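Uncharacterized protein SCO6318 (Streptomyces coelicolor A3, PDB 2QZ7) is of unknown function but is a TerD-domain homologue of telluride resistance proteins that binds sodium ions in the crystal. Local coordinates at residues A[145-157]-A[168-182]. Sequence-based numbering, arbitrary orientation.
Sequences ERVAGATAATVAE and FREAVRGFDSDPVLF
Thr154 and Arg173 face each other as a hydrogen-bonded pair, their side chains running alongside on one face of the antiparallel beta hairpin of strands 152-160 and 166-175. Strand 166-175 is outermost in its five-stranded sheet within the chain. The register slips by one between Thr154 and Ala156, a beta bulge. At this bulge Thr154 OG1 lies between backbone N and carbonyl carbon (chi1 52°) and donates to Ala171 O at 2.7 Å. That torsion leaves CG2 for the aromatic side, where it meets Phe175 CE2 at 3.8 Å.

On the same face of the sheet, Phe182, from helix 179-185, lays its ring over Ala152. Ala152 CB stands 3.7 Å from the centroid of the Phe182 ring, a CH-pi contact. The edge of the Phe182 ring meets Phe175, while its CE1 lies over a face of the Phe175 ring. Ala112 of strand 104-113 and Ile47 of strand 44-52 also touch Phe182.

On the other face, Arg146 reaches from the loop over Val172 to Glu170 on the edge strand. The guanidinium and carboxylate planes are 83° apart. NH1 and NH2 of Arg146 both grip Glu170 OE1, which lies in the guanidinium plane. Val172 lies over one guanidinium face, offset toward its rim, and Asp142 gives Arg146 NH2 a second salt bridge. Val147 CG1 presses on the backbone of Gly174, 3.3 Å from its N.

Where the hairpin leads into the helix, Asp178 is the N-cap and its OD1 accepts from Leu181 N. The carbonyl of Ser177, the residue before it, accepts from Thr151 OG1 at 2.7 Å, with OG1 tilted 31° from the carbonyl plane.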
ATOM      1  N   GLU A 145     -11.837   1.524   8.415  1.00 47.16           N
ATOM      2  CA  GLU A 145     -12.970   1.103   9.217  1.00 47.78           C
ATOM      3  C   GLU A 145     -13.529  -0.220   8.717  1.00 48.48           C
ATOM      4  O   GLU A 145     -13.938  -1.065   9.510  1.00 48.42           O
ATOM      5  CB  GLU A 145     -14.058   2.178   9.221  1.00 48.54           C
ATOM      6  CG  GLU A 145     -13.628   3.487   9.911  1.00 49.72           C
ATOM      7  CD  GLU A 145     -13.141   4.569   8.927  1.00 52.02           C
ATOM      8  OE1 GLU A 145     -12.803   4.249   7.747  1.00 49.87           O
ATOM      9  OE2 GLU A 145     -13.115   5.755   9.355  1.00 53.27           O
ATOM     10  N   ARG A 146     -13.514  -0.407   7.401  1.00 48.85           N
ATOM     11  CA  ARG A 146     -14.054  -1.609   6.787  1.00 49.46           C
ATOM     12  C   ARG A 146     -13.203  -2.846   7.035  1.00 48.86           C
ATOM     13  O   ARG A 146     -13.665  -3.973   6.848  1.00 48.64           O
ATOM     14  CB  ARG A 146     -14.218  -1.389   5.288  1.00 50.22           C
ATOM     15  CG  ARG A 146     -15.522  -0.679   4.938  1.00 52.43           C
ATOM     16  CD  ARG A 146     -15.561  -0.313   3.463  1.00 56.07           C
ATOM     17  NE  ARG A 146     -14.460   0.579   3.056  1.00 57.57           N
ATOM     18  CZ  ARG A 146     -14.140   0.802   1.788  1.00 56.04           C
ATOM     19  NH1 ARG A 146     -14.823   0.195   0.827  1.00 57.45           N
ATOM     20  NH2 ARG A 146     -13.165   1.636   1.474  1.00 56.19           N
ATOM     21  N   VAL A 147     -11.958  -2.618   7.437  1.00 47.83           N
ATOM     22  CA  VAL A 147     -10.985  -3.673   7.645  1.00 47.12           C
ATOM     23  C   VAL A 147     -10.399  -3.575   9.065  1.00 47.11           C
ATOM     24  O   VAL A 147      -9.206  -3.837   9.270  1.00 47.03           O
ATOM     25  CB  VAL A 147      -9.854  -3.687   6.517  1.00 47.49           C
ATOM     26  CG1 VAL A 147     -10.452  -4.086   5.170  1.00 46.79           C
ATOM     27  CG2 VAL A 147      -9.106  -2.333   6.402  1.00 45.38           C
ATOM     28  N   ALA A 148     -11.254  -3.215  10.034  1.00 46.57           N
ATOM     29  CA  ALA A 148     -10.862  -3.038  11.445  1.00 46.10           C
ATOM     30  C   ALA A 148     -10.166  -4.264  12.033  1.00 45.80           C
ATOM     31  O   ALA A 148      -9.209  -4.118  12.802  1.00 45.78           O
ATOM     32  CB  ALA A 148     -12.075  -2.656  12.316  1.00 46.21           C
ATOM     33  N   GLY A 149     -10.643  -5.461  11.663  1.00 44.97           N
ATOM     34  CA  GLY A 149     -10.057  -6.721  12.137  1.00 43.75           C
ATOM     35  C   GLY A 149      -8.789  -7.222  11.437  1.00 43.59           C
ATOM     36  O   GLY A 149      -8.227  -8.239  11.831  1.00 42.97           O
ATOM     37  N   ALA A 150      -8.315  -6.498  10.420  1.00 43.24           N
ATOM     38  CA  ALA A 150      -7.213  -6.959   9.577  1.00 42.30           C
ATOM     39  C   ALA A 150      -5.854  -6.530  10.109  1.00 42.10           C
ATOM     40  O   ALA A 150      -5.730  -5.473  10.712  1.00 40.96           O
ATOM     41  CB  ALA A 150      -7.392  -6.451   8.123  1.00 42.27           C
ATOM     42  N   THR A 151      -4.827  -7.332   9.826  1.00 42.01           N
ATOM     43  CA  THR A 151      -3.438  -6.989  10.159  1.00 41.50           C
ATOM     44  C   THR A 151      -2.775  -6.213   9.014  1.00 42.20           C
ATOM     45  O   THR A 151      -1.779  -5.503   9.180  1.00 41.02           O
ATOM     46  CB  THR A 151      -2.657  -8.255  10.371  1.00 42.41           C
ATOM     47  OG1 THR A 151      -2.738  -9.053   9.182  1.00 41.81           O
ATOM     48  CG2 THR A 151      -3.235  -9.040  11.592  1.00 40.07           C
ATOM     49  N   ALA A 152      -3.363  -6.349   7.842  1.00 41.89           N
ATOM     50  CA  ALA A 152      -2.852  -5.721   6.646  1.00 42.70           C
ATOM     51  C   ALA A 152      -4.032  -5.528   5.692  1.00 42.50           C
ATOM     52  O   ALA A 152      -5.059  -6.212   5.830  1.00 43.04           O
ATOM     53  CB  ALA A 152      -1.729  -6.580   6.012  1.00 42.18           C
ATOM     54  N   ALA A 153      -3.902  -4.595   4.754  1.00 42.60           N
ATOM     55  CA  ALA A 153      -4.970  -4.311   3.773  1.00 43.06           C
ATOM     56  C   ALA A 153      -4.467  -3.737   2.467  1.00 43.22           C
ATOM     57  O   ALA A 153      -3.645  -2.823   2.462  1.00 43.95           O
ATOM     58  CB  ALA A 153      -6.016  -3.361   4.370  1.00 42.83           C
ATOM     59  N   THR A 154      -5.009  -4.203   1.345  1.00 43.13           N
ATOM     60  CA  THR A 154      -4.769  -3.478   0.071  1.00 43.04           C
ATOM     61  C   THR A 154      -5.660  -2.245   0.129  1.00 43.56           C
ATOM     62  O   THR A 154      -6.685  -2.274   0.841  1.00 42.51           O
ATOM     63  CB  THR A 154      -5.118  -4.340  -1.161  1.00 42.26           C
ATOM     64  OG1 THR A 154      -6.447  -4.857  -1.017  1.00 43.49           O
ATOM     65  CG2 THR A 154      -4.150  -5.496  -1.237  1.00 42.00           C
ATOM     66  N   VAL A 155      -5.275  -1.154  -0.552  1.00 43.14           N
ATOM     67  CA  VAL A 155      -6.145   0.012  -0.638  1.00 44.37           C
ATOM     68  C   VAL A 155      -6.456   0.416  -2.105  1.00 44.68           C
ATOM     69  O   VAL A 155      -7.543   0.962  -2.364  1.00 44.49           O
ATOM     70  CB  VAL A 155      -5.631   1.270   0.178  1.00 45.26           C
ATOM     71  CG1 VAL A 155      -5.220   0.900   1.651  1.00 44.32           C
ATOM     72  CG2 VAL A 155      -4.522   1.944  -0.524  1.00 46.49           C
ATOM     73  N   ALA A 156      -5.530   0.160  -3.049  1.00 44.37           N
ATOM     74  CA  ALA A 156      -5.698   0.682  -4.425  1.00 44.35           C
ATOM     75  C   ALA A 156      -5.033  -0.211  -5.453  1.00 45.05           C
ATOM     76  O   ALA A 156      -3.951  -0.778  -5.202  1.00 43.95           O
ATOM     77  CB  ALA A 156      -5.120   2.131  -4.527  1.00 43.12           C
ATOM     78  N   GLU A 157      -5.654  -0.292  -6.623  1.00 43.37           N
ATOM     79  CA  GLU A 157      -5.105  -1.055  -7.730  1.00 44.36           C
ATOM     80  C   GLU A 157      -4.905  -0.111  -8.929  1.00 44.11           C
ATOM     81  O   GLU A 157      -5.819   0.638  -9.268  1.00 43.89           O
ATOM     82  CB  GLU A 157      -6.097  -2.172  -8.130  1.00 43.61           C
ATOM     83  CG  GLU A 157      -5.623  -3.003  -9.275  1.00 45.39           C
ATOM     84  CD  GLU A 157      -6.675  -3.891  -9.872  1.00 48.75           C
ATOM     85  OE1 GLU A 157      -7.646  -3.357 -10.466  1.00 49.23           O
ATOM     86  OE2 GLU A 157      -6.507  -5.124  -9.783  1.00 48.55           O
ATOM     87  N   PHE A 168      -7.179   3.740 -12.010  1.00 44.72           N
ATOM     88  CA  PHE A 168      -7.237   3.478 -10.596  1.00 44.64           C
ATOM     89  C   PHE A 168      -8.510   2.708 -10.279  1.00 44.34           C
ATOM     90  O   PHE A 168      -9.541   2.910 -10.901  1.00 42.63           O
ATOM     91  CB  PHE A 168      -7.180   4.814  -9.824  1.00 44.30           C
ATOM     92  CG  PHE A 168      -7.844   4.779  -8.482  1.00 43.68           C
ATOM     93  CD1 PHE A 168      -7.164   4.321  -7.361  1.00 43.01           C
ATOM     94  CD2 PHE A 168      -9.146   5.253  -8.332  1.00 45.48           C
ATOM     95  CE1 PHE A 168      -7.784   4.324  -6.120  1.00 44.33           C
ATOM     96  CE2 PHE A 168      -9.769   5.247  -7.090  1.00 44.51           C
ATOM     97  CZ  PHE A 168      -9.095   4.776  -5.997  1.00 41.49           C
ATOM     98  N   ARG A 169      -8.419   1.817  -9.309  1.00 43.52           N
ATOM     99  CA  ARG A 169      -9.606   1.254  -8.696  1.00 44.74           C
ATOM    100  C   ARG A 169      -9.383   1.162  -7.215  1.00 44.90           C
ATOM    101  O   ARG A 169      -8.299   0.776  -6.775  1.00 45.07           O
ATOM    102  CB  ARG A 169      -9.985  -0.100  -9.297  1.00 44.23           C
ATOM    103  CG  ARG A 169     -10.948   0.105 -10.413  1.00 46.58           C
ATOM    104  CD  ARG A 169     -11.229  -1.095 -11.199  1.00 48.66           C
ATOM    105  NE  ARG A 169     -12.382  -1.844 -10.704  1.00 47.85           N
ATOM    106  CZ  ARG A 169     -12.659  -3.077 -11.102  1.00 47.29           C
ATOM    107  NH1 ARG A 169     -11.880  -3.669 -12.010  1.00 45.89           N
ATOM    108  NH2 ARG A 169     -13.718  -3.709 -10.616  1.00 49.04           N
ATOM    109  N   GLU A 170     -10.402   1.538  -6.459  1.00 45.01           N
ATOM    110  CA  GLU A 170     -10.408   1.323  -5.039  1.00 46.15           C
ATOM    111  C   GLU A 170     -10.350  -0.190  -4.799  1.00 46.02           C
ATOM    112  O   GLU A 170     -11.102  -0.948  -5.400  1.00 45.07           O
ATOM    113  CB  GLU A 170     -11.662   1.912  -4.415  1.00 45.90           C
ATOM    114  CG  GLU A 170     -11.585   2.033  -2.903  1.00 50.08           C
ATOM    115  CD  GLU A 170     -12.927   2.329  -2.276  1.00 55.50           C
ATOM    116  OE1 GLU A 170     -13.348   1.543  -1.394  1.00 58.87           O
ATOM    117  OE2 GLU A 170     -13.573   3.317  -2.684  1.00 56.79           O
ATOM    118  N   ALA A 171      -9.439  -0.633  -3.936  1.00 45.29           N
ATOM    119  CA  ALA A 171      -9.329  -2.058  -3.679  1.00 45.41           C
ATOM    120  C   ALA A 171      -8.999  -2.269  -2.209  1.00 45.76           C
ATOM    121  O   ALA A 171      -7.931  -2.792  -1.850  1.00 45.76           O
ATOM    122  CB  ALA A 171      -8.290  -2.707  -4.610  1.00 44.44           C
ATOM    123  N   VAL A 172      -9.923  -1.838  -1.354  1.00 46.03           N
ATOM    124  CA  VAL A 172      -9.754  -1.968   0.100  1.00 46.13           C
ATOM    125  C   VAL A 172     -10.208  -3.364   0.517  1.00 45.66           C
ATOM    126  O   VAL A 172     -11.393  -3.678   0.478  1.00 44.42           O
ATOM    127  CB  VAL A 172     -10.562  -0.892   0.866  1.00 46.32           C
ATOM    128  CG1 VAL A 172     -10.403  -1.053   2.410  1.00 46.66           C
ATOM    129  CG2 VAL A 172     -10.150   0.494   0.423  1.00 46.33           C
ATOM    130  N   ARG A 173      -9.260  -4.200   0.926  1.00 45.54           N
ATOM    131  CA  ARG A 173      -9.554  -5.603   1.258  1.00 45.59           C
ATOM    132  C   ARG A 173      -8.648  -5.985   2.416  1.00 45.17           C
ATOM    133  O   ARG A 173      -7.445  -5.713   2.377  1.00 44.37           O
ATOM    134  CB  ARG A 173      -9.270  -6.488   0.032  1.00 46.28           C
ATOM    135  CG  ARG A 173      -9.413  -8.027   0.212  1.00 49.91           C
ATOM    136  CD  ARG A 173      -8.902  -8.731  -1.083  1.00 54.53           C
ATOM    137  NE  ARG A 173      -8.622 -10.168  -0.981  1.00 58.94           N
ATOM    138  CZ  ARG A 173      -7.782 -10.841  -1.786  1.00 62.01           C
ATOM    139  NH1 ARG A 173      -7.099 -10.202  -2.739  1.00 61.90           N
ATOM    140  NH2 ARG A 173      -7.606 -12.163  -1.637  1.00 60.43           N
ATOM    141  N   GLY A 174      -9.212  -6.597   3.451  1.00 44.34           N
ATOM    142  CA  GLY A 174      -8.422  -6.975   4.618  1.00 44.66           C
ATOM    143  C   GLY A 174      -7.724  -8.325   4.497  1.00 44.96           C
ATOM    144  O   GLY A 174      -8.219  -9.223   3.824  1.00 45.36           O
ATOM    145  N   PHE A 175      -6.592  -8.474   5.189  1.00 44.70           N
ATOM    146  CA  PHE A 175      -5.820  -9.731   5.238  1.00 43.86           C
ATOM    147  C   PHE A 175      -5.371  -9.987   6.679  1.00 44.94           C
ATOM    148  O   PHE A 175      -5.458  -9.087   7.535  1.00 43.98           O
ATOM    149  CB  PHE A 175      -4.556  -9.559   4.391  1.00 43.29           C
ATOM    150  CG  PHE A 175      -4.810  -9.492   2.912  1.00 41.44           C
ATOM    151  CD1 PHE A 175      -4.496 -10.581   2.100  1.00 46.10           C
ATOM    152  CD2 PHE A 175      -5.364  -8.349   2.328  1.00 41.36           C
ATOM    153  CE1 PHE A 175      -4.729 -10.527   0.701  1.00 44.68           C
ATOM    154  CE2 PHE A 175      -5.607  -8.273   0.944  1.00 40.35           C
ATOM    155  CZ  PHE A 175      -5.269  -9.354   0.133  1.00 42.96           C
ATOM    156  N   ASP A 176      -4.837 -11.184   6.939  1.00 45.88           N
ATOM    157  CA  ASP A 176      -4.515 -11.597   8.316  1.00 47.17           C
ATOM    158  C   ASP A 176      -3.035 -11.903   8.530  1.00 46.33           C
ATOM    159  O   ASP A 176      -2.622 -12.378   9.592  1.00 47.09           O
ATOM    160  CB  ASP A 176      -5.340 -12.828   8.689  1.00 48.52           C
ATOM    161  CG  ASP A 176      -6.829 -12.593   8.564  1.00 53.35           C
ATOM    162  OD1 ASP A 176      -7.366 -11.629   9.195  1.00 56.50           O
ATOM    163  OD2 ASP A 176      -7.460 -13.404   7.841  1.00 58.42           O
ATOM    164  N   SER A 177      -2.242 -11.603   7.521  1.00 45.88           N
ATOM    165  CA  SER A 177      -0.849 -11.979   7.451  1.00 45.02           C
ATOM    166  C   SER A 177       0.090 -10.878   8.004  1.00 45.63           C
ATOM    167  O   SER A 177      -0.326  -9.715   8.192  1.00 45.06           O
ATOM    168  CB  SER A 177      -0.519 -12.315   5.983  1.00 45.12           C
ATOM    169  OG  SER A 177      -1.026 -11.326   5.081  1.00 42.65           O
ATOM    170  N   ASP A 178       1.330 -11.253   8.313  1.00 45.36           N
ATOM    171  CA  ASP A 178       2.361 -10.256   8.641  1.00 46.25           C
ATOM    172  C   ASP A 178       2.858  -9.574   7.365  1.00 44.89           C
ATOM    173  O   ASP A 178       2.476  -9.982   6.279  1.00 43.77           O
ATOM    174  CB  ASP A 178       3.511 -10.837   9.498  1.00 47.77           C
ATOM    175  CG  ASP A 178       4.413 -11.816   8.753  1.00 51.81           C
ATOM    176  OD1 ASP A 178       4.413 -11.883   7.513  1.00 53.89           O
ATOM    177  OD2 ASP A 178       5.168 -12.534   9.467  1.00 59.83           O
ATOM    178  N   PRO A 179       3.650  -8.483   7.503  1.00 44.03           N
ATOM    179  CA  PRO A 179       4.051  -7.724   6.300  1.00 42.37           C
ATOM    180  C   PRO A 179       4.684  -8.543   5.175  1.00 42.21           C
ATOM    181  O   PRO A 179       4.365  -8.309   4.012  1.00 41.95           O
ATOM    182  CB  PRO A 179       5.041  -6.688   6.854  1.00 42.78           C
ATOM    183  CG  PRO A 179       4.548  -6.431   8.277  1.00 42.26           C
ATOM    184  CD  PRO A 179       4.152  -7.855   8.749  1.00 43.50           C
ATOM    185  N   VAL A 180       5.582  -9.465   5.495  1.00 41.44           N
ATOM    186  CA  VAL A 180       6.305 -10.219   4.462  1.00 43.33           C
ATOM    187  C   VAL A 180       5.332 -11.201   3.734  1.00 42.70           C
ATOM    188  O   VAL A 180       5.296 -11.299   2.498  1.00 42.05           O
ATOM    189  CB  VAL A 180       7.505 -11.018   5.054  1.00 44.71           C
ATOM    190  CG1 VAL A 180       8.227 -11.775   3.925  1.00 46.12           C
ATOM    191  CG2 VAL A 180       8.522 -10.067   5.775  1.00 47.59           C
ATOM    192  N   LEU A 181       4.537 -11.914   4.527  1.00 42.05           N
ATOM    193  CA  LEU A 181       3.539 -12.805   3.947  1.00 40.93           C
ATOM    194  C   LEU A 181       2.495 -12.038   3.104  1.00 40.88           C
ATOM    195  O   LEU A 181       2.103 -12.498   1.997  1.00 40.18           O
ATOM    196  CB  LEU A 181       2.878 -13.659   5.024  1.00 40.35           C
ATOM    197  CG  LEU A 181       2.003 -14.791   4.477  1.00 39.62           C
ATOM    198  CD1 LEU A 181       2.825 -15.759   3.532  1.00 42.28           C
ATOM    199  CD2 LEU A 181       1.314 -15.592   5.582  1.00 44.16           C
ATOM    200  N   PHE A 182       2.049 -10.888   3.619  1.00 40.78           N
ATOM    201  CA  PHE A 182       1.075 -10.010   2.924  1.00 41.16           C
ATOM    202  C   PHE A 182       1.543  -9.684   1.519  1.00 42.79           C
ATOM    203  O   PHE A 182       0.771  -9.771   0.551  1.00 42.77           O
ATOM    204  CB  PHE A 182       0.889  -8.709   3.716  1.00 41.32           C
ATOM    205  CG  PHE A 182       0.037  -7.664   3.042  1.00 40.34           C
ATOM    206  CD1 PHE A 182      -1.298  -7.936   2.695  1.00 41.85           C
ATOM    207  CD2 PHE A 182       0.574  -6.406   2.755  1.00 39.29           C
ATOM    208  CE1 PHE A 182      -2.089  -6.954   2.104  1.00 40.19           C
ATOM    209  CE2 PHE A 182      -0.198  -5.409   2.190  1.00 40.20           C
ATOM    210  CZ  PHE A 182      -1.553  -5.668   1.869  1.00 36.79           C
TER